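Long-range contacts in DNA/RNA-binding protein Alba (Thermoplasma volcanium, PDB 4Z9E), which probably binds double-stranded DNA tightly and without sequence specificity, helping to compact the archaeal chromosome: residues 5-9 / 29-35; 15-21 / 47-51. All coordinates share one frame; numbering follows the deposited sequence.

Contact 1. Residues 5-9 / 29-35; sequences NIIFV and ANKIIIK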
ATOM      1  N   ASN A   5      13.897  -1.767  15.476  1.00 92.65           N
ATOM      2  CA  ASN A   5      13.246  -2.884  14.693  1.00100.09           C
ATOM      3  C   ASN A   5      12.272  -2.365  13.599  1.00 95.40           C
ATOM      4  O   ASN A   5      11.559  -3.136  12.905  1.00 80.51           O
ATOM      5  CB  ASN A   5      12.557  -3.893  15.653  1.00100.37           C
ATOM      6  CG  ASN A   5      12.186  -5.201  14.947  1.00105.71           C
ATOM      7  OD1 ASN A   5      12.719  -5.525  13.874  1.00109.86           O
ATOM      8  ND2 ASN A   5      11.259  -5.961  15.540  1.00 98.77           N
ATOM      9  N   ILE A   6      12.271  -1.042  13.451  1.00 81.96           N
ATOM     10  CA  ILE A   6      11.398  -0.379  12.514  1.00 72.90           C
ATOM     11  C   ILE A   6      12.221   0.279  11.420  1.00 75.12           C
ATOM     12  O   ILE A   6      13.210   0.962  11.689  1.00 77.13           O
ATOM     13  CB  ILE A   6      10.492   0.636  13.230  1.00 69.12           C
ATOM     14  CG1 ILE A   6       9.537  -0.114  14.170  1.00 71.09           C
ATOM     15  CG2 ILE A   6       9.723   1.480  12.211  1.00 64.18           C
ATOM     16  CD1 ILE A   6       8.601   0.770  14.970  1.00 77.10           C
ATOM     17  N   ILE A   7      11.812   0.044  10.177  1.00 68.25           N
ATOM     18  CA  ILE A   7      12.505   0.600   9.035  1.00 60.26           C
ATOM     19  C   ILE A   7      11.628   1.667   8.382  1.00 59.90           C
ATOM     20  O   ILE A   7      10.593   1.357   7.788  1.00 56.48           O
ATOM     21  CB  ILE A   7      12.943  -0.537   8.075  1.00 59.72           C
ATOM     22  CG1 ILE A   7      14.020  -1.382   8.767  1.00 60.54           C
ATOM     23  CG2 ILE A   7      13.496   0.007   6.763  1.00 55.94           C
ATOM     24  CD1 ILE A   7      14.013  -2.850   8.405  1.00 59.55           C
ATOM     25  N   PHE A   8      12.027   2.931   8.540  1.00 55.04           N
ATOM     26  CA  PHE A   8      11.327   4.033   7.895  1.00 55.18           C
ATOM     27  C   PHE A   8      11.820   4.177   6.474  1.00 58.39           C
ATOM     28  O   PHE A   8      12.960   4.575   6.242  1.00 60.54           O
ATOM     29  CB  PHE A   8      11.531   5.335   8.654  1.00 54.48           C
ATOM     30  CG  PHE A   8      10.875   5.348  10.002  1.00 65.71           C
ATOM     31  CD1 PHE A   8       9.534   5.728  10.132  1.00 68.12           C
ATOM     32  CD2 PHE A   8      11.584   4.955  11.149  1.00 68.33           C
ATOM     33  CE1 PHE A   8       8.917   5.730  11.374  1.00 70.50           C
ATOM     34  CE2 PHE A   8      10.970   4.947  12.398  1.00 69.88           C
ATOM     35  CZ  PHE A   8       9.636   5.339  12.506  1.00 76.00           C
ATOM     36  N   VAL A   9      10.958   3.873   5.511  1.00 54.41           N
ATOM     37  CA  VAL A   9      11.392   3.902   4.137  1.00 51.08           C
ATOM     38  C   VAL A   9      11.286   5.306   3.615  1.00 53.73           C
ATOM     39  O   VAL A   9      10.210   5.852   3.568  1.00 56.81           O
ATOM     40  CB  VAL A   9      10.598   2.921   3.267  1.00 47.86           C
ATOM     41  CG1 VAL A   9      10.887   3.161   1.796  1.00 43.65           C
ATOM     42  CG2 VAL A   9      10.961   1.504   3.676  1.00 47.15           C
ATOM     43  N   ALA A  29      15.894 -10.973  14.875  1.00 89.25           N
ATOM     44  CA  ALA A  29      14.598 -10.378  15.172  1.00 78.95           C
ATOM     45  C   ALA A  29      13.580 -11.353  14.588  1.00 74.62           C
ATOM     46  O   ALA A  29      13.847 -12.001  13.566  1.00 69.48           O
ATOM     47  CB  ALA A  29      14.463  -9.022  14.520  1.00 71.48           C
ATOM     48  N   ASN A  30      12.430 -11.494  15.235  1.00 73.77           N
ATOM     49  CA  ASN A  30      11.407 -12.376  14.685  1.00 77.84           C
ATOM     50  C   ASN A  30      10.407 -11.621  13.790  1.00 72.24           C
ATOM     51  O   ASN A  30       9.886 -12.195  12.839  1.00 66.82           O
ATOM     52  CB  ASN A  30      10.734 -13.234  15.778  1.00 85.06           C
ATOM     53  CG  ASN A  30       9.954 -12.402  16.791  1.00 97.13           C
ATOM     54  OD1 ASN A  30      10.458 -11.400  17.324  1.00102.72           O
ATOM     55  ND2 ASN A  30       8.716 -12.823  17.069  1.00 93.82           N
ATOM     56  N   LYS A  31      10.194 -10.334  14.100  1.00 73.32           N
ATOM     57  CA  LYS A  31       9.299  -9.417  13.385  1.00 69.09           C
ATOM     58  C   LYS A  31      10.085  -8.227  12.853  1.00 70.49           C
ATOM     59  O   LYS A  31      10.936  -7.690  13.554  1.00 78.19           O
ATOM     60  CB  LYS A  31       8.231  -8.838  14.322  1.00 69.04           C
ATOM     61  CG  LYS A  31       7.210  -9.812  14.894  1.00 78.77           C
ATOM     62  CD  LYS A  31       6.322 -10.416  13.809  1.00 94.18           C
ATOM     63  CE  LYS A  31       5.255 -11.339  14.399  1.00 96.46           C
ATOM     64  NZ  LYS A  31       5.793 -12.715  14.658  1.00 97.43           N
ATOM     65  N   ILE A  32       9.790  -7.805  11.626  1.00 67.46           N
ATOM     66  CA  ILE A  32      10.253  -6.517  11.118  1.00 63.01           C
ATOM     67  C   ILE A  32       9.062  -5.689  10.627  1.00 62.82           C
ATOM     68  O   ILE A  32       8.121  -6.230  10.026  1.00 54.82           O
ATOM     69  CB  ILE A  32      11.321  -6.677  10.023  1.00 67.92           C
ATOM     70  CG1 ILE A  32      12.675  -6.989  10.656  1.00 75.22           C
ATOM     71  CG2 ILE A  32      11.485  -5.414   9.186  1.00 62.73           C
ATOM     72  CD1 ILE A  32      12.898  -8.466  10.898  1.00 79.85           C
ATOM     73  N   ILE A  33       9.110  -4.391  10.941  1.00 57.48           N
ATOM     74  CA  ILE A  33       8.111  -3.423  10.552  1.00 55.65           C
ATOM     75  C   ILE A  33       8.685  -2.484   9.504  1.00 56.79           C
ATOM     76  O   ILE A  33       9.668  -1.782   9.751  1.00 58.07           O
ATOM     77  CB  ILE A  33       7.725  -2.514  11.739  1.00 64.69           C
ATOM     78  CG1 ILE A  33       7.289  -3.323  12.980  1.00 68.30           C
ATOM     79  CG2 ILE A  33       6.719  -1.451  11.296  1.00 67.91           C
ATOM     80  CD1 ILE A  33       5.869  -3.851  12.957  1.00 68.73           C
ATOM     81  N   ILE A  34       8.035  -2.422   8.354  1.00 53.78           N
ATOM     82  CA  ILE A  34       8.383  -1.427   7.360  1.00 53.79           C
ATOM     83  C   ILE A  34       7.287  -0.359   7.352  1.00 55.11           C
ATOM     84  O   ILE A  34       6.096  -0.685   7.302  1.00 57.91           O
ATOM     85  CB  ILE A  34       8.492  -2.075   5.967  1.00 54.68           C
ATOM     86  CG1 ILE A  34       9.536  -3.194   5.990  1.00 55.21           C
ATOM     87  CG2 ILE A  34       8.809  -1.024   4.916  1.00 52.71           C
ATOM     88  CD1 ILE A  34       9.315  -4.264   4.940  1.00 55.67           C
ATOM     89  N   LYS A  35       7.692   0.905   7.366  1.00 52.10           N
ATOM     90  CA  LYS A  35       6.769   2.029   7.495  1.00 52.07           C
ATOM     91  C   LYS A  35       7.086   3.104   6.468  1.00 49.21           C
ATOM     92  O   LYS A  35       8.238   3.451   6.285  1.00 51.73           O
ATOM     93  CB  LYS A  35       6.847   2.611   8.917  1.00 58.39           C
ATOM     94  CG  LYS A  35       5.875   3.749   9.205  1.00 74.64           C
ATOM     95  CD  LYS A  35       4.508   3.271   9.717  1.00 84.38           C
ATOM     96  CE  LYS A  35       3.346   4.121   9.179  1.00 75.77           C
ATOM     97  NZ  LYS A  35       3.582   5.598   9.231  1.00 79.77           N
TER
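I6, I7 and F8 pair with I33, I34 and K35 as the parallel strands of the beta-alpha-beta unit formed by strand 6-8, helix 14-25 and strand 31-37. Strand 6-8 is outermost within the chain; strand 31-37 bonds on its other side to strand 80-88, I32 with L87 and I34 with I85. The backbone of I7 bonds to the two residues that flank its partner I34: I7 N donates to I33 O at 2.8 Å, and I7 O accepts from K35 N at 3.0 Å. V9 N extends the ladder to K35 O, whereas at the other end I33 N reaches N5 O only weakly, at 3.4 Å. Beside this frayed end ND2 of N5 lies 2.7 Å from K31 O, above its carbonyl plane, but OD1 is almost as near, so the detail of this bond is doubtful.

The tight part is the face carrying I7, V9, I32 and I34. CG2 of V9 meets CG2 of I34 at 3.5 Å, and CD1 of I7 touches CG2 of I32 at 3.7 Å; helix 14-25 packs on I7 and I32, helix 41-55 on V9 and I34. On the reverse face contacts are longer and partly solvent-exposed. There I6 and I33 run alongside each other in the same direction, with I6 CG1 3.9 Å from I33 CB. F8 sets its ring against I6 CG2, which sits over one face near the rim, while CG of K35 comes to F8 CE1 obliquely at 4.2 Å. K35 sends CG away from its own amide nitrogen (chi1 -177°), then bends further, taking its amine to a salt bridge with E69.

Register is thus set by the peptide N-H...O hydrogen bonds from I7 to V9, while burial of aliphatic side chains probably does most to hold the sheet to its helices.

Contact 2. Residues 15-21 / 47-51; sequences MNYVLAV and VAEIT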
ATOM      1  N   MET A  15      17.327  -0.807  -2.378  1.00 47.87           N
ATOM      2  CA  MET A  15      18.105  -1.938  -1.889  1.00 47.61           C
ATOM      3  C   MET A  15      18.711  -1.672  -0.514  1.00 49.02           C
ATOM      4  O   MET A  15      18.894  -2.606   0.254  1.00 50.64           O
ATOM      5  CB  MET A  15      19.169  -2.348  -2.885  1.00 52.09           C
ATOM      6  CG  MET A  15      18.596  -2.930  -4.179  1.00 63.18           C
ATOM      7  SD  MET A  15      17.579  -4.388  -3.909  1.00 68.77           S
ATOM      8  CE  MET A  15      17.756  -5.219  -5.486  1.00 70.05           C
ATOM      9  N   ASN A  16      18.987  -0.410  -0.188  1.00 44.58           N
ATOM     10  CA  ASN A  16      19.369  -0.060   1.193  1.00 52.67           C
ATOM     11  C   ASN A  16      18.383  -0.581   2.200  1.00 50.01           C
ATOM     12  O   ASN A  16      18.763  -1.154   3.223  1.00 53.37           O
ATOM     13  CB  ASN A  16      19.517   1.455   1.385  1.00 49.73           C
ATOM     14  CG  ASN A  16      20.723   1.987   0.690  1.00 52.34           C
ATOM     15  OD1 ASN A  16      21.825   1.944   1.236  1.00 56.55           O
ATOM     16  ND2 ASN A  16      20.553   2.399  -0.553  1.00 54.81           N
ATOM     17  N   TYR A  17      17.104  -0.390   1.896  1.00 49.76           N
ATOM     18  CA  TYR A  17      16.068  -0.791   2.818  1.00 48.56           C
ATOM     19  C   TYR A  17      15.922  -2.299   2.836  1.00 49.04           C
ATOM     20  O   TYR A  17      15.666  -2.883   3.884  1.00 47.97           O
ATOM     21  CB  TYR A  17      14.777  -0.054   2.508  1.00 48.23           C
ATOM     22  CG  TYR A  17      14.938   1.457   2.592  1.00 48.46           C
ATOM     23  CD1 TYR A  17      15.166   2.094   3.818  1.00 47.18           C
ATOM     24  CD2 TYR A  17      14.873   2.247   1.448  1.00 48.86           C
ATOM     25  CE1 TYR A  17      15.331   3.481   3.889  1.00 47.93           C
ATOM     26  CE2 TYR A  17      15.030   3.633   1.508  1.00 49.34           C
ATOM     27  CZ  TYR A  17      15.249   4.245   2.722  1.00 49.77           C
ATOM     28  OH  TYR A  17      15.380   5.625   2.747  1.00 57.34           O
ATOM     29  N   VAL A  18      16.124  -2.938   1.682  1.00 52.29           N
ATOM     30  CA  VAL A  18      16.059  -4.392   1.618  1.00 48.11           C
ATOM     31  C   VAL A  18      17.190  -4.967   2.479  1.00 51.37           C
ATOM     32  O   VAL A  18      17.011  -5.956   3.200  1.00 50.77           O
ATOM     33  CB  VAL A  18      16.161  -4.904   0.167  1.00 49.28           C
ATOM     34  CG1 VAL A  18      16.220  -6.433   0.124  1.00 42.71           C
ATOM     35  CG2 VAL A  18      14.989  -4.414  -0.666  1.00 45.99           C
ATOM     36  N   LEU A  19      18.347  -4.312   2.420  1.00 52.19           N
ATOM     37  CA  LEU A  19      19.508  -4.700   3.206  1.00 50.63           C
ATOM     38  C   LEU A  19      19.254  -4.572   4.703  1.00 54.01           C
ATOM     39  O   LEU A  19      19.566  -5.497   5.475  1.00 55.36           O
ATOM     40  CB  LEU A  19      20.725  -3.870   2.788  1.00 52.02           C
ATOM     41  CG  LEU A  19      22.101  -4.262   3.368  1.00 56.96           C
ATOM     42  CD1 LEU A  19      22.477  -5.715   3.076  1.00 52.13           C
ATOM     43  CD2 LEU A  19      23.166  -3.319   2.842  1.00 49.36           C
ATOM     44  N   ALA A  20      18.687  -3.435   5.109  1.00 49.55           N
ATOM     45  CA  ALA A  20      18.313  -3.204   6.496  1.00 46.39           C
ATOM     46  C   ALA A  20      17.405  -4.303   7.039  1.00 51.83           C
ATOM     47  O   ALA A  20      17.559  -4.754   8.175  1.00 54.53           O
ATOM     48  CB  ALA A  20      17.626  -1.861   6.604  1.00 50.02           C
ATOM     49  N   VAL A  21      16.467  -4.747   6.205  1.00 55.64           N
ATOM     50  CA  VAL A  21      15.528  -5.811   6.553  1.00 49.39           C
ATOM     51  C   VAL A  21      16.293  -7.121   6.714  1.00 54.42           C
ATOM     52  O   VAL A  21      16.140  -7.811   7.723  1.00 57.41           O
ATOM     53  CB  VAL A  21      14.410  -5.930   5.463  1.00 53.83           C
ATOM     54  CG1 VAL A  21      13.587  -7.201   5.589  1.00 51.80           C
ATOM     55  CG2 VAL A  21      13.491  -4.716   5.486  1.00 46.99           C
ATOM     56  N   VAL A  47      10.091  -2.768  -1.329  1.00 45.09           N
ATOM     57  CA  VAL A  47      11.070  -3.274  -0.378  1.00 43.24           C
ATOM     58  C   VAL A  47      10.644  -4.628   0.131  1.00 43.62           C
ATOM     59  O   VAL A  47      11.427  -5.562   0.117  1.00 50.69           O
ATOM     60  CB  VAL A  47      11.301  -2.320   0.813  1.00 40.52           C
ATOM     61  CG1 VAL A  47      11.994  -3.031   1.968  1.00 33.67           C
ATOM     62  CG2 VAL A  47      12.098  -1.109   0.364  1.00 38.91           C
ATOM     63  N   ALA A  48       9.395  -4.740   0.553  1.00 45.36           N
ATOM     64  CA  ALA A  48       8.888  -6.010   1.076  1.00 49.09           C
ATOM     65  C   ALA A  48       8.770  -7.079   0.015  1.00 50.27           C
ATOM     66  O   ALA A  48       8.902  -8.255   0.317  1.00 54.05           O
ATOM     67  CB  ALA A  48       7.536  -5.833   1.772  1.00 46.00           C
ATOM     68  N   GLU A  49       8.474  -6.693  -1.214  1.00 47.51           N
ATOM     69  CA  GLU A  49       8.283  -7.701  -2.245  1.00 52.59           C
ATOM     70  C   GLU A  49       9.612  -8.241  -2.769  1.00 53.31           C
ATOM     71  O   GLU A  49       9.752  -9.432  -3.018  1.00 52.66           O
ATOM     72  CB  GLU A  49       7.405  -7.173  -3.367  1.00 52.12           C
ATOM     73  CG  GLU A  49       5.940  -7.194  -2.986  1.00 52.96           C
ATOM     74  CD  GLU A  49       5.345  -8.581  -3.150  1.00 57.81           C
ATOM     75  OE1 GLU A  49       5.408  -9.104  -4.272  1.00 59.76           O
ATOM     76  OE2 GLU A  49       4.826  -9.173  -2.178  1.00 61.96           O
ATOM     77  N   ILE A  50      10.597  -7.367  -2.890  1.00 50.20           N
ATOM     78  CA  ILE A  50      11.926  -7.795  -3.299  1.00 53.75           C
ATOM     79  C   ILE A  50      12.497  -8.731  -2.251  1.00 53.40           C
ATOM     80  O   ILE A  50      13.059  -9.794  -2.566  1.00 52.94           O
ATOM     81  CB  ILE A  50      12.866  -6.589  -3.468  1.00 49.66           C
ATOM     82  CG1 ILE A  50      12.490  -5.822  -4.713  1.00 50.41           C
ATOM     83  CG2 ILE A  50      14.306  -7.031  -3.586  1.00 49.44           C
ATOM     84  CD1 ILE A  50      13.003  -4.403  -4.699  1.00 47.36           C
ATOM     85  N   THR A  51      12.328  -8.328  -1.002  1.00 47.83           N
ATOM     86  CA  THR A  51      12.835  -9.091   0.113  1.00 52.39           C
ATOM     87  C   THR A  51      12.341 -10.531   0.061  1.00 51.96           C
ATOM     88  O   THR A  51      13.113 -11.459   0.192  1.00 58.25           O
ATOM     89  CB  THR A  51      12.415  -8.453   1.453  1.00 51.21           C
ATOM     90  OG1 THR A  51      13.140  -7.240   1.642  1.00 54.55           O
ATOM     91  CG2 THR A  51      12.728  -9.361   2.597  1.00 48.53           C
TER
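The Y17 ring takes no stack from residues 47-51: V47 CG2 approaches it obliquely, and the closest touch is to Y17 CB, at 3.6 Å. With CG anti to the carbonyl carbon (chi1 -59°), the ring is carried away from the second helix, toward I7 and V9, and its OH is hydrogen-bonded to K12 N. V18 fills the middle of the crossing. Its CG2 lies 4.0 Å from CG2 of I50, the two side chains at about a right angle, while its CG1 packs 3.5 Å from T51 OG1. V21 CG1 rests against T51 CG2 at 3.8 Å.

The T51 hydroxyl, among these valines, is satisfied within its own helix: OG1 donates to V47 O at 2.8 Å, from the face of that carbonyl opposite to T51 N. A glycine in place of T51 would probably open a gap beside V18 and V21 and cost V47 O one of its two donors.

The segments 15-21 and 47-51 cross at -62°, by mainly apolar packing without a hydrogen bond. I7 of strand 6-8 lies against Y17 and V21, F55 of helix 41-55 adjoins V18 and I50, and E49 OE1 is hydrogen-bonded to T68 OG1 of the second subunit.

Contacts 1 and 2 have centres about 10 Å apart and alternate along the chain, in the order 5-9, 15-21, 29-35, 47-51. Contact 1 joins the two strands of a beta-alpha-beta unit, and the connecting helix 14-25 supplies one half of contact 2; helix 41-55, next after strand 31-37, supplies the other. The layers meet directly: I7 CD1 lies 3.5 Å from V21 CG2, and I34 CD1 lies 4.0 Å from A48 CB. Both belong to the packing between the mixed sheet and the two helices on one of its faces, as expected for the beta-alpha-beta-alpha-beta-beta fold of Alba proteins, whose remaining strands, 60-69 and 80-88, complete the sheet.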